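Monoamine oxidase regulatory protein, putative (PDB 1Q6W) is of uncertain function but, as a MaoC-like hot dog fold protein, probably acts on acyl thioesters as a hydratase or dehydratase. Local coordinates at residues 91-105 against 144-156. Numbering follows the deposited sequence.
Sequences SVIAFFGIKDVRFLR and ELVLTALYSALIR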
ATOM      1  N   SER A  91      10.893 -11.663 -16.384  1.00 36.10           N
ATOM      2  CA  SER A  91      12.100 -10.901 -16.055  1.00 34.04           C
ATOM      3  C   SER A  91      11.889  -9.978 -14.855  1.00 35.44           C
ATOM      4  O   SER A  91      12.848  -9.428 -14.311  1.00 33.48           O
ATOM      5  CB  SER A  91      12.539 -10.079 -17.253  1.00 42.44           C
ATOM      6  OG  SER A  91      11.451  -9.327 -17.745  1.00 46.17           O
ATOM      7  N   VAL A  92      10.629  -9.794 -14.452  1.00 40.43           N
ATOM      8  CA  VAL A  92      10.310  -8.962 -13.303  1.00 37.93           C
ATOM      9  C   VAL A  92      10.483  -9.870 -12.096  1.00 40.10           C
ATOM     10  O   VAL A  92       9.595 -10.643 -11.757  1.00 41.86           O
ATOM     11  CB  VAL A  92       8.860  -8.440 -13.353  1.00 21.85           C
ATOM     12  CG1 VAL A  92       8.602  -7.517 -12.182  1.00 21.92           C
ATOM     13  CG2 VAL A  92       8.618  -7.688 -14.649  1.00 20.56           C
ATOM     14  N   ILE A  93      11.641  -9.769 -11.455  1.00 41.39           N
ATOM     15  CA  ILE A  93      11.982 -10.596 -10.312  1.00 42.39           C
ATOM     16  C   ILE A  93      11.258 -10.303  -9.000  1.00 46.42           C
ATOM     17  O   ILE A  93      10.707 -11.218  -8.369  1.00 47.64           O
ATOM     18  CB  ILE A  93      13.475 -10.515 -10.021  1.00 41.44           C
ATOM     19  CG1 ILE A  93      14.260 -10.981 -11.244  1.00 42.16           C
ATOM     20  CG2 ILE A  93      13.801 -11.332  -8.789  1.00 39.24           C
ATOM     21  CD1 ILE A  93      15.745 -10.729 -11.138  1.00 42.72           C
ATOM     22  N   ALA A  94      11.274  -9.044  -8.572  1.00 41.05           N
ATOM     23  CA  ALA A  94      10.626  -8.688  -7.313  1.00 40.75           C
ATOM     24  C   ALA A  94      10.250  -7.224  -7.178  1.00 39.12           C
ATOM     25  O   ALA A  94      10.761  -6.358  -7.891  1.00 35.67           O
ATOM     26  CB  ALA A  94      11.516  -9.081  -6.140  1.00 39.59           C
ATOM     27  N   PHE A  95       9.328  -6.980  -6.248  1.00 41.46           N
ATOM     28  CA  PHE A  95       8.858  -5.651  -5.923  1.00 41.83           C
ATOM     29  C   PHE A  95       9.874  -5.212  -4.874  1.00 44.57           C
ATOM     30  O   PHE A  95       9.860  -5.701  -3.750  1.00 44.25           O
ATOM     31  CB  PHE A  95       7.459  -5.732  -5.321  1.00 36.86           C
ATOM     32  CG  PHE A  95       6.753  -4.411  -5.245  1.00 37.22           C
ATOM     33  CD1 PHE A  95       5.399  -4.352  -4.923  1.00 36.44           C
ATOM     34  CD2 PHE A  95       7.429  -3.217  -5.505  1.00 35.28           C
ATOM     35  CE1 PHE A  95       4.721  -3.119  -4.863  1.00 35.00           C
ATOM     36  CE2 PHE A  95       6.767  -1.995  -5.447  1.00 33.51           C
ATOM     37  CZ  PHE A  95       5.410  -1.941  -5.128  1.00 33.01           C
ATOM     38  N   PHE A  96      10.773  -4.311  -5.252  1.00 41.27           N
ATOM     39  CA  PHE A  96      11.811  -3.858  -4.343  1.00 43.33           C
ATOM     40  C   PHE A  96      11.285  -3.036  -3.160  1.00 42.12           C
ATOM     41  O   PHE A  96      11.480  -3.409  -1.995  1.00 40.34           O
ATOM     42  CB  PHE A  96      12.853  -3.046  -5.112  1.00 61.21           C
ATOM     43  CG  PHE A  96      14.239  -3.235  -4.605  1.00 68.86           C
ATOM     44  CD1 PHE A  96      14.891  -4.452  -4.783  1.00 71.63           C
ATOM     45  CD2 PHE A  96      14.880  -2.222  -3.904  1.00 71.59           C
ATOM     46  CE1 PHE A  96      16.166  -4.667  -4.267  1.00 75.66           C
ATOM     47  CE2 PHE A  96      16.159  -2.421  -3.380  1.00 76.78           C
ATOM     48  CZ  PHE A  96      16.806  -3.649  -3.561  1.00 77.41           C
ATOM     49  N   GLY A  97      10.630  -1.917  -3.450  1.00 32.75           N
ATOM     50  CA  GLY A  97      10.110  -1.093  -2.382  1.00 33.22           C
ATOM     51  C   GLY A  97       9.301   0.088  -2.887  1.00 35.57           C
ATOM     52  O   GLY A  97       9.142   0.298  -4.114  1.00 35.75           O
ATOM     53  N   ILE A  98       8.764   0.856  -1.941  1.00 34.43           N
ATOM     54  CA  ILE A  98       7.981   2.035  -2.261  1.00 33.94           C
ATOM     55  C   ILE A  98       8.621   3.109  -1.413  1.00 36.03           C
ATOM     56  O   ILE A  98       8.438   3.134  -0.202  1.00 35.54           O
ATOM     57  CB  ILE A  98       6.533   1.865  -1.850  1.00 42.83           C
ATOM     58  CG1 ILE A  98       5.964   0.599  -2.482  1.00 41.91           C
ATOM     59  CG2 ILE A  98       5.742   3.063  -2.285  1.00 39.64           C
ATOM     60  CD1 ILE A  98       4.517   0.378  -2.156  1.00 44.40           C
ATOM     61  N   LYS A  99       9.380   3.984  -2.066  1.00 86.64           N
ATOM     62  CA  LYS A  99      10.118   5.046  -1.394  1.00 89.88           C
ATOM     63  C   LYS A  99       9.307   6.234  -0.951  1.00 91.84           C
ATOM     64  O   LYS A  99       9.669   6.899   0.003  1.00 90.46           O
ATOM     65  CB  LYS A  99      11.257   5.540  -2.284  1.00 83.10           C
ATOM     66  CG  LYS A  99      12.264   6.408  -1.572  1.00 87.31           C
ATOM     67  CD  LYS A  99      13.409   6.771  -2.501  1.00 95.42           C
ATOM     68  CE  LYS A  99      14.439   7.653  -1.802  1.00100.72           C
ATOM     69  NZ  LYS A  99      15.583   7.966  -2.704  1.00105.22           N
ATOM     70  N   ASP A 100       8.224   6.542  -1.634  1.00 65.55           N
ATOM     71  CA  ASP A 100       7.462   7.688  -1.193  1.00 67.36           C
ATOM     72  C   ASP A 100       6.045   7.636  -1.667  1.00 65.14           C
ATOM     73  O   ASP A 100       5.771   7.254  -2.806  1.00 67.90           O
ATOM     74  CB  ASP A 100       8.095   8.984  -1.679  1.00112.30           C
ATOM     75  CG  ASP A 100       7.168  10.165  -1.522  1.00116.70           C
ATOM     76  OD1 ASP A 100       6.168  10.243  -2.264  1.00116.01           O
ATOM     77  OD2 ASP A 100       7.430  11.010  -0.646  1.00116.78           O
ATOM     78  N   VAL A 101       5.135   8.017  -0.787  1.00 36.29           N
ATOM     79  CA  VAL A 101       3.744   8.031  -1.142  1.00 31.81           C
ATOM     80  C   VAL A 101       3.152   9.242  -0.479  1.00 28.69           C
ATOM     81  O   VAL A 101       3.270   9.408   0.742  1.00 27.85           O
ATOM     82  CB  VAL A 101       2.999   6.757  -0.635  1.00 27.59           C
ATOM     83  CG1 VAL A 101       1.531   6.793  -1.064  1.00 25.12           C
ATOM     84  CG2 VAL A 101       3.657   5.509  -1.185  1.00 25.23           C
ATOM     85  N   ARG A 102       2.524  10.093  -1.276  1.00 42.60           N
ATOM     86  CA  ARG A 102       1.882  11.283  -0.757  1.00 43.26           C
ATOM     87  C   ARG A 102       0.390  11.275  -1.088  1.00 41.27           C
ATOM     88  O   ARG A 102      -0.008  11.179  -2.260  1.00 38.52           O
ATOM     89  CB  ARG A 102       2.520  12.534  -1.345  1.00 82.31           C
ATOM     90  CG  ARG A 102       3.878  12.858  -0.781  1.00 92.02           C
ATOM     91  CD  ARG A 102       4.385  14.169  -1.351  1.00105.16           C
ATOM     92  NE  ARG A 102       5.576  14.653  -0.663  1.00122.68           N
ATOM     93  CZ  ARG A 102       6.135  15.837  -0.895  1.00134.04           C
ATOM     94  NH1 ARG A 102       5.607  16.654  -1.798  1.00141.47           N
ATOM     95  NH2 ARG A 102       7.213  16.208  -0.220  1.00141.76           N
ATOM     96  N   PHE A 103      -0.441  11.365  -0.055  1.00 32.75           N
ATOM     97  CA  PHE A 103      -1.882  11.415  -0.256  1.00 29.95           C
ATOM     98  C   PHE A 103      -2.254  12.891  -0.366  1.00 27.80           C
ATOM     99  O   PHE A 103      -2.359  13.592   0.616  1.00 31.54           O
ATOM    100  CB  PHE A 103      -2.574  10.723   0.915  1.00 31.59           C
ATOM    101  CG  PHE A 103      -2.181   9.273   1.063  1.00 31.35           C
ATOM    102  CD1 PHE A 103      -1.420   8.850   2.158  1.00 31.12           C
ATOM    103  CD2 PHE A 103      -2.524   8.338   0.084  1.00 29.30           C
ATOM    104  CE1 PHE A 103      -1.006   7.526   2.279  1.00 30.66           C
ATOM    105  CE2 PHE A 103      -2.116   7.009   0.190  1.00 27.87           C
ATOM    106  CZ  PHE A 103      -1.359   6.595   1.283  1.00 29.91           C
ATOM    107  N   LEU A 104      -2.430  13.364  -1.582  1.00 28.52           N
ATOM    108  CA  LEU A 104      -2.716  14.767  -1.812  1.00 29.33           C
ATOM    109  C   LEU A 104      -4.148  15.224  -1.652  1.00 31.72           C
ATOM    110  O   LEU A 104      -4.428  16.178  -0.921  1.00 30.40           O
ATOM    111  CB  LEU A 104      -2.234  15.157  -3.206  1.00 43.02           C
ATOM    112  CG  LEU A 104      -0.790  14.736  -3.481  1.00 44.67           C
ATOM    113  CD1 LEU A 104      -0.411  15.092  -4.908  1.00 43.79           C
ATOM    114  CD2 LEU A 104       0.154  15.423  -2.479  1.00 40.06           C
ATOM    115  N   ARG A 105      -5.058  14.560  -2.356  1.00 42.95           N
ATOM    116  CA  ARG A 105      -6.470  14.914  -2.330  1.00 41.77           C
ATOM    117  C   ARG A 105      -7.286  13.672  -2.004  1.00 39.17           C
ATOM    118  O   ARG A 105      -6.873  12.549  -2.283  1.00 37.82           O
ATOM    119  CB  ARG A 105      -6.868  15.450  -3.701  1.00 66.19           C
ATOM    120  CG  ARG A 105      -7.994  16.444  -3.699  1.00 74.99           C
ATOM    121  CD  ARG A 105      -7.449  17.822  -4.008  1.00 86.21           C
ATOM    122  NE  ARG A 105      -6.558  17.781  -5.161  1.00100.87           N
ATOM    123  CZ  ARG A 105      -6.005  18.852  -5.718  1.00110.50           C
ATOM    124  NH1 ARG A 105      -6.253  20.058  -5.226  1.00117.13           N
ATOM    125  NH2 ARG A 105      -5.197  18.716  -6.763  1.00116.66           N
ATOM    126  N   GLU A 144      -7.367  16.642 -11.242  1.00 36.62           N
ATOM    127  CA  GLU A 144      -6.656  16.863  -9.993  1.00 34.46           C
ATOM    128  C   GLU A 144      -5.760  15.668  -9.607  1.00 33.24           C
ATOM    129  O   GLU A 144      -6.106  14.500  -9.830  1.00 30.58           O
ATOM    130  CB  GLU A 144      -7.660  17.156  -8.880  1.00 54.58           C
ATOM    131  CG  GLU A 144      -8.617  18.282  -9.217  1.00 58.63           C
ATOM    132  CD  GLU A 144      -9.767  18.403  -8.225  1.00 60.80           C
ATOM    133  OE1 GLU A 144     -10.618  19.304  -8.410  1.00 60.82           O
ATOM    134  OE2 GLU A 144      -9.822  17.602  -7.264  1.00 61.54           O
ATOM    135  N   LEU A 145      -4.608  15.973  -9.027  1.00 49.57           N
ATOM    136  CA  LEU A 145      -3.667  14.951  -8.595  1.00 49.26           C
ATOM    137  C   LEU A 145      -4.061  14.506  -7.182  1.00 47.97           C
ATOM    138  O   LEU A 145      -3.947  15.266  -6.234  1.00 49.18           O
ATOM    139  CB  LEU A 145      -2.260  15.542  -8.595  1.00 49.10           C
ATOM    140  CG  LEU A 145      -1.086  14.580  -8.544  1.00 51.45           C
ATOM    141  CD1 LEU A 145      -1.055  13.689  -9.787  1.00 51.63           C
ATOM    142  CD2 LEU A 145       0.185  15.396  -8.450  1.00 53.71           C
ATOM    143  N   VAL A 146      -4.532  13.276  -7.036  1.00 46.43           N
ATOM    144  CA  VAL A 146      -4.956  12.793  -5.725  1.00 44.36           C
ATOM    145  C   VAL A 146      -3.877  12.031  -4.959  1.00 42.18           C
ATOM    146  O   VAL A 146      -3.863  12.030  -3.732  1.00 42.49           O
ATOM    147  CB  VAL A 146      -6.210  11.862  -5.837  1.00 41.08           C
ATOM    148  CG1 VAL A 146      -7.347  12.598  -6.509  1.00 42.43           C
ATOM    149  CG2 VAL A 146      -5.859  10.591  -6.619  1.00 42.98           C
ATOM    150  N   LEU A 147      -2.978  11.371  -5.675  1.00 28.41           N
ATOM    151  CA  LEU A 147      -1.936  10.606  -5.012  1.00 27.02           C
ATOM    152  C   LEU A 147      -0.681  10.548  -5.859  1.00 26.31           C
ATOM    153  O   LEU A 147      -0.745  10.536  -7.084  1.00 27.49           O
ATOM    154  CB  LEU A 147      -2.440   9.185  -4.713  1.00 28.02           C
ATOM    155  CG  LEU A 147      -1.506   8.163  -4.047  1.00 27.09           C
ATOM    156  CD1 LEU A 147      -2.346   7.120  -3.344  1.00 26.64           C
ATOM    157  CD2 LEU A 147      -0.580   7.507  -5.066  1.00 25.47           C
ATOM    158  N   THR A 148       0.461  10.505  -5.193  1.00 31.77           N
ATOM    159  CA  THR A 148       1.726  10.437  -5.893  1.00 35.00           C
ATOM    160  C   THR A 148       2.626   9.467  -5.139  1.00 32.72           C
ATOM    161  O   THR A 148       2.534   9.356  -3.918  1.00 32.34           O
ATOM    162  CB  THR A 148       2.392  11.841  -5.973  1.00 45.88           C
ATOM    163  OG1 THR A 148       3.453  11.811  -6.929  1.00 47.64           O
ATOM    164  CG2 THR A 148       2.959  12.253  -4.621  1.00 43.61           C
ATOM    165  N   ALA A 149       3.479   8.750  -5.862  1.00 25.16           N
ATOM    166  CA  ALA A 149       4.371   7.804  -5.216  1.00 27.84           C
ATOM    167  C   ALA A 149       5.583   7.418  -6.056  1.00 29.89           C
ATOM    168  O   ALA A 149       5.627   7.610  -7.280  1.00 29.20           O
ATOM    169  CB  ALA A 149       3.608   6.547  -4.815  1.00 25.30           C
ATOM    170  N   LEU A 150       6.573   6.868  -5.364  1.00 27.18           N
ATOM    171  CA  LEU A 150       7.807   6.421  -5.981  1.00 30.54           C
ATOM    172  C   LEU A 150       7.990   4.953  -5.583  1.00 32.45           C
ATOM    173  O   LEU A 150       8.037   4.628  -4.399  1.00 28.46           O
ATOM    174  CB  LEU A 150       8.959   7.267  -5.449  1.00 47.54           C
ATOM    175  CG  LEU A 150       9.902   7.949  -6.430  1.00 47.53           C
ATOM    176  CD1 LEU A 150       9.135   8.624  -7.548  1.00 43.87           C
ATOM    177  CD2 LEU A 150      10.718   8.946  -5.652  1.00 46.96           C
ATOM    178  N   TYR A 151       8.059   4.062  -6.566  1.00 26.67           N
ATOM    179  CA  TYR A 151       8.245   2.647  -6.262  1.00 30.76           C
ATOM    180  C   TYR A 151       9.289   2.060  -7.194  1.00 28.66           C
ATOM    181  O   TYR A 151       9.563   2.623  -8.262  1.00 30.35           O
ATOM    182  CB  TYR A 151       6.912   1.892  -6.383  1.00 27.93           C
ATOM    183  CG  TYR A 151       6.350   1.761  -7.788  1.00 30.79           C
ATOM    184  CD1 TYR A 151       6.600   0.616  -8.549  1.00 29.63           C
ATOM    185  CD2 TYR A 151       5.545   2.764  -8.344  1.00 31.34           C
ATOM    186  CE1 TYR A 151       6.066   0.469  -9.820  1.00 33.49           C
ATOM    187  CE2 TYR A 151       5.002   2.621  -9.620  1.00 36.55           C
ATOM    188  CZ  TYR A 151       5.265   1.469 -10.355  1.00 36.68           C
ATOM    189  OH  TYR A 151       4.734   1.312 -11.616  1.00 40.72           O
ATOM    190  N   SER A 152       9.883   0.943  -6.796  1.00 43.69           N
ATOM    191  CA  SER A 152      10.907   0.333  -7.635  1.00 42.41           C
ATOM    192  C   SER A 152      10.822  -1.180  -7.719  1.00 41.45           C
ATOM    193  O   SER A 152      10.429  -1.851  -6.765  1.00 41.19           O
ATOM    194  CB  SER A 152      12.277   0.730  -7.129  1.00 39.04           C
ATOM    195  OG  SER A 152      12.372   0.386  -5.768  1.00 36.18           O
ATOM    196  N   ALA A 153      11.194  -1.711  -8.877  1.00 39.45           N
ATOM    197  CA  ALA A 153      11.169  -3.154  -9.102  1.00 39.97           C
ATOM    198  C   ALA A 153      12.549  -3.653  -9.514  1.00 40.23           C
ATOM    199  O   ALA A 153      13.328  -2.931 -10.128  1.00 40.57           O
ATOM    200  CB  ALA A 153      10.148  -3.500 -10.180  1.00 20.94           C
ATOM    201  N   LEU A 154      12.856  -4.887  -9.153  1.00 35.72           N
ATOM    202  CA  LEU A 154      14.135  -5.475  -9.511  1.00 35.46           C
ATOM    203  C   LEU A 154      13.900  -6.303 -10.784  1.00 36.16           C
ATOM    204  O   LEU A 154      13.162  -7.292 -10.774  1.00 35.48           O
ATOM    205  CB  LEU A 154      14.635  -6.352  -8.362  1.00 49.83           C
ATOM    206  CG  LEU A 154      16.068  -6.862  -8.426  1.00 50.60           C
ATOM    207  CD1 LEU A 154      16.504  -7.345  -7.068  1.00 48.46           C
ATOM    208  CD2 LEU A 154      16.145  -7.978  -9.432  1.00 52.00           C
ATOM    209  N   ILE A 155      14.502  -5.889 -11.893  1.00 57.88           N
ATOM    210  CA  ILE A 155      14.298  -6.627 -13.130  1.00 62.22           C
ATOM    211  C   ILE A 155      15.580  -7.216 -13.725  1.00 63.17           C
ATOM    212  O   ILE A 155      16.645  -6.612 -13.685  1.00 61.79           O
ATOM    213  CB  ILE A 155      13.578  -5.758 -14.190  1.00 63.45           C
ATOM    214  CG1 ILE A 155      14.534  -4.741 -14.768  1.00 61.63           C
ATOM    215  CG2 ILE A 155      12.409  -5.004 -13.551  1.00 56.38           C
ATOM    216  CD1 ILE A 155      13.884  -3.871 -15.816  1.00 68.64           C
ATOM    217  N   ARG A 156      15.441  -8.419 -14.267  1.00 41.67           N
ATOM    218  CA  ARG A 156      16.526  -9.179 -14.878  1.00 45.68           C
ATOM    219  C   ARG A 156      17.207  -8.509 -16.073  1.00 48.57           C
ATOM    220  O   ARG A 156      16.563  -7.846 -16.886  1.00 48.32           O
ATOM    221  CB  ARG A 156      15.988 -10.540 -15.321  1.00 65.06           C
ATOM    222  CG  ARG A 156      17.044 -11.547 -15.682  1.00 65.96           C
ATOM    223  CD  ARG A 156      16.940 -12.730 -14.754  1.00 67.00           C
ATOM    224  NE  ARG A 156      15.620 -13.342 -14.851  1.00 70.61           N
ATOM    225  CZ  ARG A 156      15.089 -14.126 -13.918  1.00 72.75           C
ATOM    226  NH1 ARG A 156      15.766 -14.400 -12.805  1.00 75.40           N
ATOM    227  NH2 ARG A 156      13.882 -14.639 -14.102  1.00 73.38           N
TER
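Val146 O takes two backbone N-H groups, Leu104 N at 2.9 Å and Arg105 N at 3.1 Å, both from the same face of its carbonyl plane; the Arg105 bond is the straighter, 167° at the hydrogen against 131°. The same two-donor pattern recurs along strand 92-103 in three classic beta bulges: Ile93 and Ala94 face Leu154, Phe96 and Gly97 face Ser152, and Lys99 and Asp100 face Leu150; of these six bonds only Ile93 N to Leu154 O is not weak. At the first bulge Ile93 turns its side chain toward strand 145-156, and its CD1 lies 3.3 Å from Leu154 CD2, while CG1 lies over one face of the Arg156 guanidinium, offset toward its rim. Cut back to an alanine here, the chain would keep CB near Leu154 CD2 but would probably lose the CD1 contact with it and the CG1 packing on the guanidinium, opening a gap beside both. Phe95, with CG anti to the backbone N (chi1 -166°), brings its ring edge to Ser152 O, 3.5 Å from CD2, and CE2 to Tyr151 CB. Farther along, Phe103 and Leu147 run side by side, with CE2 of the phenylalanine 3.5 Å from the leucine CD1. Tyr151, Leu147 and Val101 also touch helix 68-84, whereas Ile98 and Val101 pair with an antiparallel strand of the second subunit. A curved antiparallel sheet wrapped around a long helix is the hot dog fold, and its running on into a second subunit is common in dimers of that fold.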